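Local coordinates for spermidine N(1)-acetyltransferase (Thermoplasma acidophilum, PDB 3K9U), which transfers an acetyl group from acetyl-CoA to polyamines such as spermidine, protecting the cell against polyamine toxicity, at residues A[8-13]-A[53-58]; A[14-19]-A[72-77]. One frame throughout, in Å; residues are numbered along the deposited sequence.

Contact 1 (A[8-13]-A[53-58])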
loop_
_atom_site.group_PDB
_atom_site.type_symbol
_atom_site.label_atom_id
_atom_site.label_comp_id
_atom_site.label_asym_id
_atom_site.label_seq_id
_atom_site.Cartn_x
_atom_site.Cartn_y
_atom_site.Cartn_z
ATOM N N LEU A 8 16.014 -5.667 -17.408
ATOM C CA LEU A 8 14.936 -6.573 -17.764
ATOM C C LEU A 8 15.342 -7.378 -18.978
ATOM O O LEU A 8 16.182 -6.937 -19.765
ATOM C CB LEU A 8 13.665 -5.796 -18.047
ATOM C CG LEU A 8 13.118 -5.170 -16.766
ATOM C CD1 LEU A 8 12.216 -3.988 -17.093
ATOM C CD2 LEU A 8 12.413 -6.228 -15.955
ATOM N N SER A 9 14.766 -8.563 -19.115
ATOM C CA SER A 9 15.064 -9.422 -20.234
ATOM C C SER A 9 13.746 -10.026 -20.666
ATOM O O SER A 9 12.714 -9.811 -19.996
ATOM C CB SER A 9 16.085 -10.510 -19.847
ATOM O OG SER A 9 15.452 -11.556 -19.131
ATOM N N ILE A 10 13.765 -10.762 -21.780
ATOM C CA ILE A 10 12.495 -11.160 -22.392
ATOM C C ILE A 10 11.715 -12.158 -21.504
ATOM O O ILE A 10 10.490 -12.236 -21.578
ATOM C CB ILE A 10 12.646 -11.690 -23.858
ATOM C CG1 ILE A 10 12.927 -13.186 -23.900
ATOM C CG2 ILE A 10 13.717 -10.908 -24.653
ATOM C CD1 ILE A 10 13.113 -13.667 -25.324
ATOM N N GLU A 11 12.411 -12.904 -20.660
ATOM C CA GLU A 11 11.730 -13.795 -19.702
ATOM C C GLU A 11 10.911 -13.021 -18.657
ATOM O O GLU A 11 10.037 -13.590 -18.019
ATOM C CB GLU A 11 12.707 -14.751 -19.006
ATOM C CG GLU A 11 14.062 -14.159 -18.722
ATOM C CD GLU A 11 14.836 -14.890 -17.646
ATOM O OE1 GLU A 11 14.822 -16.148 -17.613
ATOM O OE2 GLU A 11 15.483 -14.182 -16.839
ATOM N N ASP A 12 11.168 -11.724 -18.512
ATOM C CA ASP A 12 10.388 -10.897 -17.602
ATOM C C ASP A 12 9.069 -10.423 -18.216
ATOM O O ASP A 12 8.306 -9.732 -17.559
ATOM C CB ASP A 12 11.218 -9.696 -17.128
ATOM C CG ASP A 12 12.479 -10.116 -16.392
ATOM O OD1 ASP A 12 12.387 -10.978 -15.485
ATOM O OD2 ASP A 12 13.571 -9.598 -16.720
ATOM N N LEU A 13 8.779 -10.805 -19.449
ATOM C CA LEU A 13 7.692 -10.169 -20.194
ATOM C C LEU A 13 6.307 -10.284 -19.555
ATOM O O LEU A 13 5.593 -9.275 -19.381
ATOM C CB LEU A 13 7.629 -10.729 -21.623
ATOM C CG LEU A 13 6.477 -10.189 -22.471
ATOM C CD1 LEU A 13 6.754 -8.756 -22.879
ATOM C CD2 LEU A 13 6.295 -11.079 -23.668
ATOM N N GLU A 53 10.530 -3.197 -26.876
ATOM C CA GLU A 53 11.149 -2.217 -25.964
ATOM C C GLU A 53 12.233 -2.845 -25.106
ATOM O O GLU A 53 13.288 -2.255 -24.909
ATOM C CB GLU A 53 10.121 -1.548 -25.058
ATOM C CG GLU A 53 9.207 -0.541 -25.786
ATOM C CD GLU A 53 7.941 -0.214 -24.964
ATOM O OE1 GLU A 53 7.659 -0.929 -23.985
ATOM O OE2 GLU A 53 7.223 0.736 -25.291
ATOM N N ILE A 54 11.955 -4.053 -24.605
ATOM C CA ILE A 54 12.933 -4.801 -23.831
ATOM C C ILE A 54 14.173 -5.068 -24.683
ATOM O O ILE A 54 15.286 -4.867 -24.187
ATOM C CB ILE A 54 12.323 -6.124 -23.281
ATOM C CG1 ILE A 54 11.241 -5.831 -22.222
ATOM C CG2 ILE A 54 13.387 -7.048 -22.697
ATOM C CD1 ILE A 54 10.501 -7.110 -21.716
ATOM N N VAL A 55 14.006 -5.498 -25.948
ATOM C CA VAL A 55 15.172 -5.795 -26.797
ATOM C C VAL A 55 15.983 -4.543 -27.105
ATOM O O VAL A 55 17.208 -4.583 -27.058
ATOM C CB VAL A 55 14.824 -6.544 -28.119
ATOM C CG1 VAL A 55 16.109 -6.767 -29.021
ATOM C CG2 VAL A 55 14.160 -7.879 -27.801
ATOM N N ARG A 56 15.295 -3.440 -27.395
ATOM C CA ARG A 56 15.948 -2.139 -27.607
ATOM C C ARG A 56 16.788 -1.755 -26.401
ATOM O O ARG A 56 17.942 -1.334 -26.552
ATOM C CB ARG A 56 14.912 -1.021 -27.862
ATOM C CG ARG A 56 14.397 -0.999 -29.306
ATOM C CD ARG A 56 13.240 -0.020 -29.502
ATOM N NE ARG A 56 13.662 1.370 -29.302
ATOM C CZ ARG A 56 13.237 2.191 -28.329
ATOM N NH1 ARG A 56 12.330 1.819 -27.408
ATOM N NH2 ARG A 56 13.732 3.436 -28.282
ATOM N N SER A 57 16.198 -1.914 -25.213
ATOM C CA SER A 57 16.864 -1.553 -23.970
ATOM C C SER A 57 18.145 -2.357 -23.727
ATOM O O SER A 57 18.971 -1.975 -22.916
ATOM C CB SER A 57 15.915 -1.749 -22.786
ATOM O OG SER A 57 15.964 -3.083 -22.296
ATOM N N GLN A 58 18.310 -3.465 -24.439
ATOM C CA GLN A 58 19.405 -4.379 -24.199
ATOM C C GLN A 58 20.669 -3.898 -24.889
ATOM O O GLN A 58 21.763 -4.068 -24.364
ATOM C CB GLN A 58 19.054 -5.763 -24.742
ATOM C CG GLN A 58 19.371 -6.896 -23.799
ATOM C CD GLN A 58 18.178 -7.302 -22.982
ATOM O OE1 GLN A 58 17.240 -7.917 -23.499
ATOM N NE2 GLN A 58 18.208 -6.989 -21.695
HETATM O O HOH W 1 17.158 -3.708 -20.032
#
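Gln-58 reaches across to the backbone carbonyl of Leu-8, and its side-chain amide makes the direct hydrogen bond of this contact. Gln-58 NE2 lies 2.8 Å from Leu-8 O, with an N-H...O angle of 154°. The donor sits in the carbonyl plane, and the oxygen lies close to the plane of the amide. A bend of the Gln-58 chain at chi2 (95°) turns the amide back to the carbonyl. A water donates to Ser-57 OG at 2.6 Å and makes only a weak bond to Leu-8 O.

Beside this polar pair, the CG2 methyl of Ile-54 rests against the Ser-9 backbone. Ile-54 CG2, set anti to the backbone N, comes within 3.6 Å of Ser-9 C, and on the other branch Ile-54 CD1 touches Leu-13 CD1 at 4.3 Å. At the more exposed margin, Ile-10 CG2 meets CG2 of both Ile-54 and Val-55, extending the apolar patch round the helix.

A second shell shapes both partners. Ser-9 N donates to Asp-12 OD2 at 2.9 Å, meeting it on the anti side and somewhat out of the carboxylate plane, while Asp-12 N returns a bond to Ser-9 O; together they close the 3-10 turn on whose entry Ile-54 packs. On the helix, Ser-57 OG donates to Ile-54 O at 2.7 Å, tying the hydroxyl that holds the water to the preceding turn.

This is loop-to-helix packing at the edge of the GNAT fold, joining the link between strand 3-7 and helix 13-27 to helix 47-59. Leu-8 packs on Phe-65 of strand 63-70 and on Leu-74 and Phe-77 of strand 73-83, and Leu-13 on Leu-50 and Leu-51 of helix 47-59.

Contact 2 (A[14-19]-A[72-77]); sequences ETLIEV and STLIGF
Thr-15 OG1 rests against Leu-74, 3.7 Å from its CB, while a weak hydrogen bond to Asp-12 O ties the same hydroxyl to the preceding turn of chain. This is helix-on-sheet packing in the GNAT fold: helix 14-19 passes over strand 73-77 at an axis separation of 8.1 Å, the two directions differing by 52°. The strand carries a classic beta bulge, in which Ile-75 and Gly-76 both face Ala-68 of the neighbouring strand.

No hydrogen bond joins helix to strand, and the contact is largely apolar. Leu-74, its CG anti to the backbone N (chi1 -175°), extends towards the helix and sets CD2 3.8 Å from Leu-16 CD1 and 3.7 Å from Leu-16 N. The two methyls of Val-19 meet the strand backbone at the bulge: Val-19 CG2 is 3.5 Å from Leu-74 O, and CG1 is near Ile-75 O and Gly-76 CA. The CB of Ile-75 points away from the helix, and its side chain touches Ala-68, Ala-70 and Tyr-98.

Phe-77, two residues beyond the bulge's first position, again faces the helix. The side chain of Leu-16 crosses that of Phe-77 at about a right angle, and its CD1 approaches the CD1 side of the ring obliquely, although the modelled closeness of the two is doubtful. Val-19 CG1 meets the same ring at its edge, near the ring plane, 4.1 Å from Phe-77 CE1.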
loop_
_atom_site.group_PDB
_atom_site.type_symbol
_atom_site.label_atom_id
_atom_site.label_comp_id
_atom_site.label_asym_id
_atom_site.label_seq_id
_atom_site.Cartn_x
_atom_site.Cartn_y
_atom_site.Cartn_z
ATOM N N GLU A 14 5.909 -11.504 -19.232
ATOM C CA GLU A 14 4.545 -11.745 -18.779
ATOM C C GLU A 14 4.318 -11.124 -17.392
ATOM O O GLU A 14 3.242 -10.582 -17.115
ATOM C CB GLU A 14 4.223 -13.251 -18.781
ATOM C CG GLU A 14 4.283 -13.934 -20.215
ATOM C CD GLU A 14 5.718 -14.223 -20.742
ATOM O OE1 GLU A 14 6.722 -13.849 -20.083
ATOM O OE2 GLU A 14 5.842 -14.830 -21.832
ATOM N N THR A 15 5.327 -11.192 -16.526
ATOM C CA THR A 15 5.176 -10.672 -15.171
ATOM C C THR A 15 5.187 -9.131 -15.225
ATOM O O THR A 15 4.432 -8.461 -14.506
ATOM C CB THR A 15 6.208 -11.297 -14.181
ATOM O OG1 THR A 15 7.534 -10.995 -14.605
ATOM C CG2 THR A 15 6.079 -12.823 -14.130
ATOM N N LEU A 16 5.971 -8.574 -16.144
ATOM C CA LEU A 16 5.977 -7.116 -16.367
ATOM C C LEU A 16 4.584 -6.554 -16.744
ATOM O O LEU A 16 4.139 -5.531 -16.185
ATOM C CB LEU A 16 7.033 -6.748 -17.397
ATOM C CG LEU A 16 7.335 -5.253 -17.617
ATOM C CD1 LEU A 16 8.042 -4.647 -16.444
ATOM C CD2 LEU A 16 8.204 -5.103 -18.847
ATOM N N ILE A 17 3.860 -7.261 -17.609
ATOM C CA ILE A 17 2.493 -6.860 -17.958
ATOM C C ILE A 17 1.586 -6.869 -16.731
ATOM O O ILE A 17 0.778 -5.961 -16.557
ATOM C CB ILE A 17 1.911 -7.732 -19.043
ATOM C CG1 ILE A 17 2.724 -7.596 -20.341
ATOM C CG2 ILE A 17 0.408 -7.402 -19.333
ATOM C CD1 ILE A 17 2.318 -8.681 -21.372
ATOM N N GLU A 18 1.744 -7.856 -15.854
ATOM C CA GLU A 18 0.880 -7.940 -14.676
ATOM C C GLU A 18 1.167 -6.877 -13.628
ATOM O O GLU A 18 0.256 -6.333 -13.056
ATOM C CB GLU A 18 0.924 -9.325 -14.049
ATOM C CG GLU A 18 0.244 -10.443 -14.883
ATOM C CD GLU A 18 -0.894 -9.954 -15.800
ATOM O OE1 GLU A 18 -1.870 -9.349 -15.291
ATOM O OE2 GLU A 18 -0.807 -10.184 -17.039
ATOM N N VAL A 19 2.435 -6.591 -13.381
ATOM C CA VAL A 19 2.825 -5.501 -12.521
ATOM C C VAL A 19 2.213 -4.164 -13.020
ATOM O O VAL A 19 1.494 -3.459 -12.274
ATOM C CB VAL A 19 4.373 -5.399 -12.489
ATOM C CG1 VAL A 19 4.828 -4.133 -11.809
ATOM C CG2 VAL A 19 4.992 -6.649 -11.817
ATOM N N SER A 72 13.350 -12.741 -6.039
ATOM C CA SER A 72 13.303 -13.319 -7.394
ATOM C C SER A 72 11.998 -13.106 -8.203
ATOM O O SER A 72 11.901 -13.544 -9.345
ATOM C CB SER A 72 13.631 -14.818 -7.350
ATOM O OG SER A 72 12.452 -15.620 -7.349
ATOM N N THR A 73 11.004 -12.441 -7.615
ATOM C CA THR A 73 9.743 -12.158 -8.301
ATOM C C THR A 73 9.800 -10.686 -8.728
ATOM O O THR A 73 10.076 -9.827 -7.901
ATOM C CB THR A 73 8.541 -12.412 -7.360
ATOM O OG1 THR A 73 8.612 -13.759 -6.849
ATOM C CG2 THR A 73 7.209 -12.181 -8.089
ATOM N N LEU A 74 9.559 -10.411 -10.011
ATOM C CA LEU A 74 9.493 -9.033 -10.522
ATOM C C LEU A 74 8.308 -8.293 -9.888
ATOM O O LEU A 74 7.169 -8.708 -10.065
ATOM C CB LEU A 74 9.368 -9.001 -12.064
ATOM C CG LEU A 74 9.409 -7.583 -12.669
ATOM C CD1 LEU A 74 10.826 -6.984 -12.599
ATOM C CD2 LEU A 74 8.940 -7.566 -14.104
ATOM N N ILE A 75 8.555 -7.202 -9.157
ATOM C CA ILE A 75 7.436 -6.452 -8.590
ATOM C C ILE A 75 7.394 -4.960 -8.960
ATOM O O ILE A 75 6.588 -4.213 -8.411
ATOM C CB ILE A 75 7.339 -6.619 -7.074
ATOM C CG1 ILE A 75 8.660 -6.269 -6.347
ATOM C CG2 ILE A 75 6.898 -8.086 -6.718
ATOM C CD1 ILE A 75 9.090 -4.742 -6.335
ATOM N N GLY A 76 8.279 -4.508 -9.847
ATOM C CA GLY A 76 8.310 -3.094 -10.236
ATOM C C GLY A 76 9.339 -2.871 -11.322
ATOM O O GLY A 76 10.166 -3.762 -11.593
ATOM N N PHE A 77 9.301 -1.708 -11.957
ATOM C CA PHE A 77 10.297 -1.390 -12.973
ATOM C C PHE A 77 10.433 0.096 -13.190
ATOM O O PHE A 77 9.594 0.840 -12.774
ATOM C CB PHE A 77 9.909 -2.046 -14.302
ATOM C CG PHE A 77 8.564 -1.590 -14.831
ATOM C CD1 PHE A 77 7.383 -2.230 -14.435
ATOM C CD2 PHE A 77 8.467 -0.517 -15.682
ATOM C CE1 PHE A 77 6.135 -1.806 -14.907
ATOM C CE2 PHE A 77 7.224 -0.092 -16.156
ATOM C CZ PHE A 77 6.054 -0.747 -15.767
#

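In the fold
The two contacts lie on the same face of the central mixed sheet, their centres about 12 Å apart, and they touch: Leu-8 CD2 packs 3.8 Å from Leu-74 CD1, and Ile-54 CD1 reaches Leu-16 CD2. Their segments alternate along the chain, 8-13 and 14-19 being consecutive, followed by 53-58 and then 72-77. The chain from the end of strand 3-7 into helix 13-27 is packed first against helix 47-59 and then against strand 73-83. Contact 2 is nearer the cofactor: Gly-76 is about 7 Å from the bound acetyl-CoA, the Leu-8 side chain about 13 Å. Gly-76 and Ile-75 adjoin its binding residues Leu-94 and Ile-103, respectively.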